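Local coordinates for stringent starvation protein A homolog (Haemophilus influenzae, PDB 3LYK), which probably forms an equimolar complex with the RNA polymerase holoenzyme, though not with the core enzyme, and belongs to the glutathione S-transferase superfamily, at residues 111-116 / 165-170; 159-164 / 169-174. One frame throughout, in Å; residues are numbered along the deposited sequence.

Interaction 1 of 2, residues 111-116 / 165-170; sequences AKAENG and KHLGVE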
# COMPACT_ATOMS: atom_id res chain seq x y z
N ALA B 111 14.09 7.67 10.04
CA ALA B 111 15.00 8.15 9.00
C ALA B 111 15.72 9.48 9.40
O ALA B 111 16.89 9.67 9.09
CB ALA B 111 14.29 8.33 7.69
N LYS B 112 14.98 10.37 10.04
CA LYS B 112 15.51 11.64 10.58
C LYS B 112 16.62 11.29 11.60
O LYS B 112 17.71 11.90 11.59
CB LYS B 112 14.36 12.38 11.27
CG LYS B 112 14.53 13.88 11.50
CD LYS B 112 13.32 14.46 12.28
CE LYS B 112 13.75 15.40 13.42
NZ LYS B 112 12.73 15.35 14.52
N ALA B 113 16.34 10.30 12.45
CA ALA B 113 17.27 9.87 13.50
C ALA B 113 18.56 9.29 12.94
O ALA B 113 19.56 9.29 13.61
CB ALA B 113 16.61 8.88 14.47
N GLU B 114 18.54 8.81 11.71
CA GLU B 114 19.75 8.28 11.12
C GLU B 114 20.44 9.33 10.27
O GLU B 114 21.65 9.32 10.17
CB GLU B 114 19.45 7.06 10.24
CG GLU B 114 18.77 5.92 10.96
CD GLU B 114 18.32 4.82 10.00
OE1 GLU B 114 17.38 5.06 9.20
OE2 GLU B 114 18.91 3.71 10.04
N ASN B 115 19.67 10.19 9.62
CA ASN B 115 20.22 11.06 8.59
C ASN B 115 20.14 12.57 8.84
O ASN B 115 20.53 13.35 7.98
CB ASN B 115 19.58 10.74 7.24
CG ASN B 115 19.57 9.24 6.95
OD1 ASN B 115 20.47 8.50 7.35
ND2 ASN B 115 18.53 8.78 6.24
N GLY B 116 19.61 13.01 9.97
CA GLY B 116 19.50 14.44 10.22
C GLY B 116 20.76 15.09 10.80
O GLY B 116 21.80 14.45 10.96
N LYS B 165 17.68 0.15 18.81
CA LYS B 165 18.70 -0.46 19.67
C LYS B 165 20.13 -0.07 19.21
O LYS B 165 20.93 0.36 20.02
CB LYS B 165 18.54 -1.98 19.77
CG LYS B 165 19.41 -2.64 20.88
CD LYS B 165 19.14 -4.15 21.03
CE LYS B 165 19.96 -4.77 22.19
NZ LYS B 165 21.43 -4.84 21.85
N HIS B 166 20.42 -0.17 17.92
CA HIS B 166 21.76 0.09 17.40
C HIS B 166 22.09 1.55 17.22
O HIS B 166 23.20 1.89 16.83
CB HIS B 166 22.03 -0.74 16.13
CG HIS B 166 22.05 -2.20 16.42
ND1 HIS B 166 20.89 -2.93 16.58
CD2 HIS B 166 23.07 -3.03 16.75
CE1 HIS B 166 21.20 -4.17 16.93
NE2 HIS B 166 22.51 -4.26 17.03
N LEU B 167 21.13 2.41 17.51
CA LEU B 167 21.39 3.83 17.55
C LEU B 167 21.58 4.29 18.99
O LEU B 167 21.75 5.47 19.23
CB LEU B 167 20.26 4.62 16.87
CG LEU B 167 20.28 4.55 15.35
CD1 LEU B 167 18.93 5.09 14.76
CD2 LEU B 167 21.45 5.33 14.80
N GLY B 168 21.55 3.36 19.93
CA GLY B 168 21.84 3.68 21.33
C GLY B 168 20.65 3.85 22.24
O GLY B 168 20.82 4.04 23.43
N VAL B 169 19.44 3.79 21.71
CA VAL B 169 18.23 3.80 22.53
C VAL B 169 18.23 2.65 23.55
O VAL B 169 18.51 1.51 23.20
CB VAL B 169 16.96 3.72 21.63
CG1 VAL B 169 15.67 3.66 22.47
CG2 VAL B 169 16.94 4.90 20.74
N GLU B 170 17.92 2.97 24.80
CA GLU B 170 17.82 1.99 25.89
C GLU B 170 16.55 2.32 26.65
O GLU B 170 16.37 3.45 27.05
CB GLU B 170 19.06 2.08 26.81
CG GLU B 170 20.40 1.64 26.12
CD GLU B 170 21.66 1.71 27.03
OE1 GLU B 170 21.55 2.11 28.21
OE2 GLU B 170 22.77 1.36 26.55

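Interaction 2 of 2, residues 159-164 / 169-174; sequences PLLWKL and VEFTGT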
# COMPACT_ATOMS: atom_id res chain seq x y z
N PRO B 159 12.06 -4.52 12.76
CA PRO B 159 13.17 -3.85 12.13
C PRO B 159 13.40 -2.46 12.71
O PRO B 159 14.54 -1.97 12.72
CB PRO B 159 12.72 -3.75 10.65
CG PRO B 159 11.93 -4.98 10.47
CD PRO B 159 11.11 -5.03 11.75
N LEU B 160 12.32 -1.82 13.14
CA LEU B 160 12.42 -0.46 13.68
C LEU B 160 13.08 -0.45 15.07
O LEU B 160 13.92 0.39 15.34
CB LEU B 160 11.04 0.20 13.75
CG LEU B 160 11.05 1.56 14.44
CD1 LEU B 160 10.19 2.52 13.68
CD2 LEU B 160 10.54 1.39 15.87
N LEU B 161 12.69 -1.39 15.93
CA LEU B 161 13.29 -1.56 17.25
C LEU B 161 14.77 -1.98 17.15
O LEU B 161 15.60 -1.51 17.91
CB LEU B 161 12.49 -2.56 18.05
CG LEU B 161 11.07 -2.05 18.37
CD1 LEU B 161 10.31 -3.11 19.10
CD2 LEU B 161 11.08 -0.74 19.26
N TRP B 162 15.08 -2.84 16.18
CA TRP B 162 16.40 -3.25 15.89
C TRP B 162 17.28 -2.05 15.55
O TRP B 162 18.38 -1.92 16.09
CB TRP B 162 16.39 -4.23 14.73
CG TRP B 162 17.75 -4.78 14.38
CD1 TRP B 162 18.48 -4.54 13.22
CD2 TRP B 162 18.53 -5.70 15.16
NE1 TRP B 162 19.64 -5.29 13.24
CE2 TRP B 162 19.70 -5.99 14.42
CE3 TRP B 162 18.35 -6.30 16.42
CZ2 TRP B 162 20.72 -6.86 14.90
CZ3 TRP B 162 19.36 -7.17 16.89
CH2 TRP B 162 20.52 -7.44 16.12
N LYS B 163 16.78 -1.16 14.69
CA LYS B 163 17.55 0.03 14.36
C LYS B 163 17.72 0.96 15.54
O LYS B 163 18.82 1.52 15.72
CB LYS B 163 16.99 0.77 13.16
CG LYS B 163 17.39 0.11 11.84
CD LYS B 163 16.89 0.90 10.66
CE LYS B 163 17.29 0.27 9.37
NZ LYS B 163 18.70 0.60 9.01
N LEU B 164 16.65 1.14 16.32
CA LEU B 164 16.73 2.00 17.50
C LEU B 164 17.76 1.45 18.50
O LEU B 164 18.60 2.21 18.98
CB LEU B 164 15.37 2.15 18.20
CG LEU B 164 14.32 3.00 17.47
CD1 LEU B 164 13.04 2.99 18.27
CD2 LEU B 164 14.86 4.42 17.25
N VAL B 169 19.44 3.79 21.71
CA VAL B 169 18.23 3.80 22.53
C VAL B 169 18.23 2.65 23.55
O VAL B 169 18.51 1.51 23.20
CB VAL B 169 16.96 3.72 21.63
CG1 VAL B 169 15.67 3.66 22.47
CG2 VAL B 169 16.94 4.90 20.74
N GLU B 170 17.92 2.97 24.80
CA GLU B 170 17.82 1.99 25.89
C GLU B 170 16.55 2.32 26.65
O GLU B 170 16.37 3.45 27.05
CB GLU B 170 19.06 2.08 26.81
CG GLU B 170 20.40 1.64 26.12
CD GLU B 170 21.66 1.71 27.03
OE1 GLU B 170 21.55 2.11 28.21
OE2 GLU B 170 22.77 1.36 26.55
N PHE B 171 15.65 1.36 26.81
CA PHE B 171 14.34 1.67 27.40
C PHE B 171 14.38 1.51 28.92
O PHE B 171 14.70 0.44 29.44
CB PHE B 171 13.22 0.82 26.76
CG PHE B 171 12.94 1.16 25.30
CD1 PHE B 171 12.04 2.17 24.95
CD2 PHE B 171 13.59 0.47 24.28
CE1 PHE B 171 11.78 2.49 23.60
CE2 PHE B 171 13.35 0.77 22.92
CZ PHE B 171 12.44 1.78 22.58
N THR B 172 14.06 2.59 29.63
CA THR B 172 13.96 2.57 31.09
C THR B 172 12.70 3.34 31.52
O THR B 172 12.16 4.16 30.74
CB THR B 172 15.23 3.17 31.79
OG1 THR B 172 15.41 4.53 31.37
CG2 THR B 172 16.51 2.36 31.47
N GLY B 173 12.21 3.06 32.72
CA GLY B 173 11.00 3.72 33.22
C GLY B 173 9.72 3.01 32.80
O GLY B 173 9.75 1.82 32.43
N THR B 174 8.61 3.75 32.82
CA THR B 174 7.27 3.15 32.70
C THR B 174 6.93 2.70 31.28
O THR B 174 6.89 3.49 30.33
CB THR B 174 6.15 4.08 33.27
OG1 THR B 174 6.51 4.48 34.60
CG2 THR B 174 4.78 3.33 33.33

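Interaction 1 of 2, residues 111-116 / 165-170
The Schellman turn that ends helix 152-165 sets Leu167 against Ala113 and Glu114, at the C-terminal end of helix 89-115, within the all-helical C-terminal domain of the glutathione S-transferase fold. The contact is small, with 101 Å² buried, and rests on a single methyl group. Leu167 CD1 lies 3.9 Å from Glu114 CG, touching the aliphatic part of the acidic side chain, and 4.5 Å from Ala113 CB. The leucine is thus directed at the last helical turn, while Glu114 runs across it at about a right angle. With Glu114 CG anti to its own carbonyl carbon (chi1 -58°) and the chain extended beyond, the methylene meets the leucine and the carboxylate is carried past it toward Lys163 of helix 152-165.

Leu167 sits within the turn. A type I beta turn runs from Lys165 to Gly168, closed by the bond from Gly168 N to Lys165 O at 3.1 Å, and Gly168 takes a positive phi of 100°, a backbone conformation that suits glycine. Helix 89-115 finishes close by, where Gly116, the first residue to leave helical phi/psi, still donates through its N to Lys112 O at 2.7 Å. On the side of helix 118-134, Ala124 and Leu125 pack on Ala113, and Leu125 also touches Val169, so this helix meets both the end of helix 89-115 and the loop that follows helix 152-165.

Interaction 2 of 2, residues 159-164 / 169-174
The Phe171 ring is met obliquely by Leu161, whose CD2 comes to 4.4 Å from Phe171 CZ. On one face of the same ring stands Val169 CG1, 3.7 Å above the plane and displaced toward the rim. Val169 uses its two methyls in different directions: with CG1 anti to the backbone N (chi1 177°), that branch goes to the phenyl ring, while CG2 turns to the helix. There Val169 CG2 lies 4.1 Å from Leu164 CB and equally far from Leu164 CD2, giving the leucine an apolar partner along both its root and one branch.

The backbone joins the same two residues. Val169 N donates to Leu164 O at 3.3 Å, with an N-H...O angle of 141° and the donor tilted 35° out of the carbonyl plane, a bent and rather long bond. Val169 CB is also close to the acceptor, 3.5 Å from Leu164 O.

Leu164 also packs on Leu128 and Leu132 of helix 118-134 and on Leu110 of helix 89-115, while Leu161 reaches Tyr182, Met183 and Phe187 of helix 176-187. Beyond Gly168 the connection leaves the helix end at a steep angle, and the side chains of Val169 and the buried Phe171 point back to the last turns. The arrangement is a Schellman C-cap: Val169 N to Leu164 O is its 6→1 bond, and the Leu164-Val169 packing is the hydrophobic contact that commonly accompanies the motif.

Interactions 1 and 2, with centres about 10 Å apart, use successive parts of the loop after helix 152-165. In interaction 1 the turn residue Leu167 is directed at the end of helix 89-115, whereas in interaction 2 the side chains of Val169 and Phe171 pack against the last turns of helix 152-165; Val169 and Glu170 belong to both loop segments. A second tie is electrostatic: Glu114 OE2 of interaction 1 lies 3.3 Å from Lys163 NZ of the helix in interaction 2, a salt bridge joining helices 89-115 and 152-165. Lys163 NZ also donates to Asp14 O, which extends this connection to the chain just before helix 16-27.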